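Side-chain contacts in apolipophorin III (Locusta migratoria, PDB 1AEP), which helps load diacylglycerol into lipophorin, the hemolymph lipoprotein, by covering its expanding hydrophobic surface, and so supports lipid transport during insect flight: residues A[15-20]-A[140-145]; A[36-41]-A[95-100]. All blocks are in the same frame, centred on the assembly; numbering follows the deposited sequence.

Contact 1 of 2, residues A[15-20]-A[140-145]; sequences NHTIVN and KTKEAA
Thr17 meets Ala145 and Lys142 where helix 7-25 lies beside helix 131-154. The two short segments run nearly parallel, their axes 22° apart and 9.1 Å at closest approach, and of the 182 Å² buried between them Thr17 and Ala145 supply the largest shares. The side chain of Thr17 points at the opposite helix and offers it two unlike branches. The methyl CG2 of Thr17, anti to the backbone N, reaches across to the methyl CB of Ala145 at 3.6 Å and lies equally near the main-chain O of Lys142. The hydroxyl branch turns to the alkyl part of Lys142, whose CG lies 3.7 Å from OG1 of Thr17, and the two side chains cross at about a right angle. This OG1 is hydrogen-bonded to the carbonyl O of Gln13, one turn earlier, so the hydroxyl already has a partner within its own helix where it packs against the lysine methylenes. The lysine chain, bent at chi2, chi3 and chi4, carries NZ to OE1 of Gln13, a hydrogen bond between the two helices to a residue just before segment 15-20. Ala145 also receives the buried Ile18, whose CG1 stands 4.2 Å from CB; the same isoleucine touches Leu105 of helix 94-121. The small alanine, only 6.0 Å from Ile18 between CA atoms, suits this close backbone approach in the helix bundle. A glycine in place of Thr17 would probably open a gap over the Ala145 methyl and leave the Lys142 methylenes without their neighbour. No hydrogen bond links the two segments themselves; Thr17 and Lys142 are partly exposed while Ile18 and Ala145 are buried, and the contact is van der Waals packing, with the polar ends of Thr17 and Lys142 both bonded to Gln13.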
loop_
_atom_site.group_PDB
_atom_site.type_symbol
_atom_site.label_atom_id
_atom_site.label_comp_id
_atom_site.label_asym_id
_atom_site.label_seq_id
_atom_site.Cartn_x
_atom_site.Cartn_y
_atom_site.Cartn_z
ATOM N N ASN A 15 -3.980 -6.817 -4.763
ATOM C CA ASN A 15 -5.298 -6.280 -4.991
ATOM C C ASN A 15 -6.353 -7.010 -4.197
ATOM O O ASN A 15 -7.200 -6.412 -3.525
ATOM C CB ASN A 15 -5.530 -6.372 -6.516
ATOM C CG ASN A 15 -6.958 -6.221 -7.025
ATOM O OD1 ASN A 15 -7.799 -7.117 -6.860
ATOM N ND2 ASN A 15 -7.240 -5.084 -7.697
ATOM N N HIS A 16 -6.321 -8.313 -4.295
ATOM C CA HIS A 16 -7.305 -9.054 -3.567
ATOM C C HIS A 16 -7.177 -8.729 -2.098
ATOM O O HIS A 16 -8.157 -8.431 -1.410
ATOM C CB HIS A 16 -7.086 -10.530 -3.813
ATOM C CG HIS A 16 -8.156 -11.407 -3.212
ATOM N ND1 HIS A 16 -7.847 -12.403 -2.283
ATOM C CD2 HIS A 16 -9.515 -11.421 -3.401
ATOM C CE1 HIS A 16 -8.993 -12.997 -1.941
ATOM N NE2 HIS A 16 -10.006 -12.434 -2.604
ATOM N N THR A 17 -5.941 -8.797 -1.647
ATOM C CA THR A 17 -5.652 -8.508 -0.264
ATOM C C THR A 17 -6.277 -7.179 0.102
ATOM O O THR A 17 -7.167 -7.101 0.941
ATOM C CB THR A 17 -4.124 -8.517 0.035
ATOM O OG1 THR A 17 -3.601 -9.786 -0.210
ATOM C CG2 THR A 17 -3.817 -8.106 1.480
ATOM N N ILE A 18 -5.819 -6.143 -0.564
ATOM C CA ILE A 18 -6.333 -4.805 -0.299
ATOM C C ILE A 18 -7.857 -4.703 -0.298
ATOM O O ILE A 18 -8.444 -4.100 0.603
ATOM C CB ILE A 18 -5.747 -3.785 -1.263
ATOM C CG1 ILE A 18 -4.216 -3.768 -1.167
ATOM C CG2 ILE A 18 -6.342 -2.436 -0.992
ATOM C CD1 ILE A 18 -3.588 -2.501 -1.716
ATOM N N VAL A 19 -8.486 -5.266 -1.323
ATOM C CA VAL A 19 -9.930 -5.170 -1.412
ATOM C C VAL A 19 -10.651 -5.623 -0.142
ATOM O O VAL A 19 -11.554 -4.950 0.365
ATOM C CB VAL A 19 -10.446 -5.915 -2.621
ATOM C CG1 VAL A 19 -11.933 -6.164 -2.427
ATOM C CG2 VAL A 19 -10.176 -5.095 -3.878
ATOM N N ASN A 20 -10.252 -6.791 0.339
ATOM C CA ASN A 20 -10.793 -7.406 1.532
ATOM C C ASN A 20 -10.563 -6.546 2.784
ATOM O O ASN A 20 -11.515 -6.170 3.469
ATOM C CB ASN A 20 -10.053 -8.756 1.609
ATOM C CG ASN A 20 -10.640 -9.772 0.652
ATOM O OD1 ASN A 20 -11.713 -9.566 0.064
ATOM N ND2 ASN A 20 -9.983 -10.913 0.594
ATOM N N LYS A 140 6.006 -6.878 0.213
ATOM C CA LYS A 140 6.013 -6.084 1.432
ATOM C C LYS A 140 4.731 -5.290 1.575
ATOM O O LYS A 140 4.262 -5.068 2.681
ATOM C CB LYS A 140 7.135 -5.087 1.463
ATOM C CG LYS A 140 8.456 -5.701 1.846
ATOM C CD LYS A 140 9.197 -4.783 2.786
ATOM C CE LYS A 140 10.703 -4.925 2.672
ATOM N NZ LYS A 140 11.426 -4.192 3.725
ATOM N N THR A 141 4.176 -4.845 0.452
ATOM C CA THR A 141 2.937 -4.097 0.466
ATOM C C THR A 141 1.759 -5.023 0.796
ATOM O O THR A 141 0.834 -4.671 1.534
ATOM C CB THR A 141 2.792 -3.334 -0.879
ATOM O OG1 THR A 141 3.977 -2.605 -1.140
ATOM C CG2 THR A 141 1.582 -2.414 -0.877
ATOM N N LYS A 142 1.795 -6.241 0.243
ATOM C CA LYS A 142 0.786 -7.260 0.475
ATOM C C LYS A 142 0.708 -7.597 1.964
ATOM O O LYS A 142 -0.385 -7.628 2.545
ATOM C CB LYS A 142 1.233 -8.457 -0.297
ATOM C CG LYS A 142 0.095 -9.348 -0.624
ATOM C CD LYS A 142 0.344 -10.747 -0.154
ATOM C CE LYS A 142 0.503 -11.743 -1.289
ATOM N NZ LYS A 142 -0.229 -12.971 -0.996
ATOM N N GLU A 143 1.894 -7.799 2.579
ATOM C CA GLU A 143 2.026 -8.107 4.016
ATOM C C GLU A 143 1.471 -7.008 4.909
ATOM O O GLU A 143 0.749 -7.268 5.880
ATOM C CB GLU A 143 3.447 -8.526 4.480
ATOM C CG GLU A 143 3.513 -9.317 5.849
ATOM C CD GLU A 143 2.735 -10.611 5.954
ATOM O OE1 GLU A 143 2.582 -11.219 4.765
ATOM O OE2 GLU A 143 2.257 -11.010 7.040
ATOM N N ALA A 144 1.826 -5.770 4.582
ATOM C CA ALA A 144 1.351 -4.646 5.332
ATOM C C ALA A 144 -0.168 -4.682 5.367
ATOM O O ALA A 144 -0.784 -4.593 6.421
ATOM C CB ALA A 144 1.853 -3.375 4.693
ATOM N N ALA A 145 -0.776 -4.860 4.194
ATOM C CA ALA A 145 -2.221 -4.954 4.058
ATOM C C ALA A 145 -2.811 -6.214 4.715
ATOM O O ALA A 145 -3.931 -6.173 5.224
ATOM C CB ALA A 145 -2.622 -4.886 2.575
#

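Contact 2 of 2, residues A[36-41]-A[95-100]; sequences EALNLL and QDQLNS
Helices 36-41 and 95-100 run in roughly the same direction, with 32° between their axes and a closest approach of 10.1 Å. Their backbones come nearest at Leu41 and Gln97, where the CA atoms are 7.3 Å apart. Both of these side chains start toward the facing helix, and together they account for most of the 179 Å² buried. The CG of Gln97, anti to the backbone N (chi1 -164°), lies 4.1 Å from CB of Leu41 and 3.8 Å from CD1 of Leu38, so the aliphatic part of the glutamine is touched by leucines from two successive turns of the other helix. Leu38 crosses it at about a right angle and brings only CD1 near, that methyl also lying 3.9 Å from CB of Gln97. The segments belong to helices 36-63 and 94-121 of the five-helix bundle characteristic of the apolipophorin-3 family, an all-helical fold of amphipathic helices with their apolar sides turned inward. Beside the glutamine, Leu41 extends CD2 to CD1 of Leu98 at 3.7 Å, an apolar methyl contact in which the two side chains cross obliquely. Leu94, one turn before Leu98, touches Leu38 and Leu41 as well and continues the leucine packing toward the start of its helix. The amide of the buried Gln97 turns away from Leu38: its NE2 makes a weak hydrogen bond to the carbonyl O of Ala88, while Thr42 and Ala45 of helix 36-63 touch the same side chain.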
loop_
_atom_site.group_PDB
_atom_site.type_symbol
_atom_site.label_atom_id
_atom_site.label_comp_id
_atom_site.label_asym_id
_atom_site.label_seq_id
_atom_site.Cartn_x
_atom_site.Cartn_y
_atom_site.Cartn_z
ATOM N N GLU A 36 -12.394 3.830 20.895
ATOM C CA GLU A 36 -11.592 2.635 20.803
ATOM C C GLU A 36 -11.184 2.391 19.371
ATOM O O GLU A 36 -10.018 2.150 19.046
ATOM C CB GLU A 36 -12.581 1.510 21.146
ATOM C CG GLU A 36 -11.987 0.174 21.610
ATOM C CD GLU A 36 -12.844 -0.488 22.674
ATOM O OE1 GLU A 36 -13.784 0.305 23.178
ATOM O OE2 GLU A 36 -12.688 -1.662 23.014
ATOM N N ALA A 37 -12.189 2.416 18.526
ATOM C CA ALA A 37 -11.996 2.185 17.124
ATOM C C ALA A 37 -11.078 3.214 16.501
ATOM O O ALA A 37 -10.173 2.891 15.735
ATOM C CB ALA A 37 -13.354 2.229 16.499
ATOM N N LEU A 38 -11.327 4.472 16.839
ATOM C CA LEU A 38 -10.525 5.547 16.294
ATOM C C LEU A 38 -9.053 5.379 16.567
ATOM O O LEU A 38 -8.204 5.702 15.742
ATOM C CB LEU A 38 -10.949 6.907 16.837
ATOM C CG LEU A 38 -10.095 8.121 16.438
ATOM C CD1 LEU A 38 -9.941 8.216 14.915
ATOM C CD2 LEU A 38 -10.859 9.329 16.905
ATOM N N ASN A 39 -8.750 4.880 17.756
ATOM C CA ASN A 39 -7.399 4.679 18.194
ATOM C C ASN A 39 -6.798 3.480 17.487
ATOM O O ASN A 39 -5.634 3.476 17.053
ATOM C CB ASN A 39 -7.413 4.525 19.726
ATOM C CG ASN A 39 -6.918 5.769 20.415
ATOM O OD1 ASN A 39 -5.718 5.940 20.635
ATOM N ND2 ASN A 39 -7.848 6.649 20.743
ATOM N N LEU A 40 -7.661 2.476 17.329
ATOM C CA LEU A 40 -7.270 1.274 16.631
ATOM C C LEU A 40 -6.845 1.634 15.199
ATOM O O LEU A 40 -5.722 1.397 14.736
ATOM C CB LEU A 40 -8.450 0.257 16.666
ATOM C CG LEU A 40 -8.473 -0.707 15.478
ATOM C CD1 LEU A 40 -7.717 -1.975 15.800
ATOM C CD2 LEU A 40 -9.853 -1.102 15.036
ATOM N N LEU A 41 -7.759 2.257 14.488
ATOM C CA LEU A 41 -7.535 2.695 13.144
ATOM C C LEU A 41 -6.271 3.549 12.981
ATOM O O LEU A 41 -5.433 3.307 12.104
ATOM C CB LEU A 41 -8.815 3.527 12.813
ATOM C CG LEU A 41 -9.640 2.874 11.733
ATOM C CD1 LEU A 41 -9.553 1.396 11.992
ATOM C CD2 LEU A 41 -11.060 3.356 11.753
ATOM N N GLN A 95 -14.975 9.018 11.356
ATOM C CA GLN A 95 -15.439 9.103 9.988
ATOM C C GLN A 95 -14.367 9.389 8.959
ATOM O O GLN A 95 -14.171 8.622 8.031
ATOM C CB GLN A 95 -16.619 10.103 9.915
ATOM C CG GLN A 95 -17.444 10.076 8.616
ATOM C CD GLN A 95 -18.304 11.326 8.392
ATOM O OE1 GLN A 95 -18.600 11.716 7.236
ATOM N NE2 GLN A 95 -18.699 11.958 9.491
ATOM N N ASP A 96 -13.712 10.540 9.119
ATOM C CA ASP A 96 -12.699 10.971 8.198
ATOM C C ASP A 96 -11.540 10.021 8.161
ATOM O O ASP A 96 -10.955 9.788 7.109
ATOM C CB ASP A 96 -12.375 12.457 8.371
ATOM C CG ASP A 96 -13.657 13.222 8.197
ATOM O OD1 ASP A 96 -14.484 12.934 7.350
ATOM O OD2 ASP A 96 -13.831 14.181 9.079
ATOM N N GLN A 97 -11.248 9.459 9.330
ATOM C CA GLN A 97 -10.193 8.492 9.515
ATOM C C GLN A 97 -10.399 7.268 8.659
ATOM O O GLN A 97 -9.470 6.704 8.074
ATOM C CB GLN A 97 -10.238 8.060 10.982
ATOM C CG GLN A 97 -8.937 7.358 11.375
ATOM C CD GLN A 97 -7.696 8.116 10.942
ATOM O OE1 GLN A 97 -7.611 9.361 11.070
ATOM N NE2 GLN A 97 -6.743 7.355 10.414
ATOM N N LEU A 98 -11.645 6.859 8.635
ATOM C CA LEU A 98 -12.046 5.699 7.909
ATOM C C LEU A 98 -11.980 5.951 6.428
ATOM O O LEU A 98 -11.512 5.103 5.663
ATOM C CB LEU A 98 -13.453 5.305 8.296
ATOM C CG LEU A 98 -13.549 3.863 8.729
ATOM C CD1 LEU A 98 -14.276 3.839 10.041
ATOM C CD2 LEU A 98 -14.370 3.086 7.731
ATOM N N ASN A 99 -12.469 7.119 6.036
ATOM C CA ASN A 99 -12.472 7.503 4.647
ATOM C C ASN A 99 -11.056 7.590 4.128
ATOM O O ASN A 99 -10.717 7.031 3.094
ATOM C CB ASN A 99 -13.190 8.852 4.401
ATOM C CG ASN A 99 -14.639 8.860 4.833
ATOM O OD1 ASN A 99 -15.184 9.894 5.212
ATOM N ND2 ASN A 99 -15.232 7.688 4.811
ATOM N N SER A 100 -10.232 8.277 4.913
ATOM C CA SER A 100 -8.823 8.458 4.629
ATOM C C SER A 100 -8.046 7.159 4.399
ATOM O O SER A 100 -7.300 7.006 3.435
ATOM C CB SER A 100 -8.197 9.305 5.749
ATOM O OG SER A 100 -7.054 10.032 5.324
#

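The two contacts join different pairs of helices: contact 1 holds helix 7-25 to helix 131-154, contact 2 helix 36-63 to helix 94-121. They share no residues and stand about 19 Å apart between centres, yet the same bundle connects them, for Ile18 and Thr141 of contact 1 touch helix 94-121, and Thr141 and Ala144 touch helix 36-63. Contact 1 has its centre about 7 Å from the centre of the chain but is only partly buried; contact 2 lies about 17 Å out, with three of its four touching residues buried. In contact 1 a threonine, an alanine and an isoleucine meet with lysine methylenes; in contact 2, leucines and an aliphatic glutamine stem.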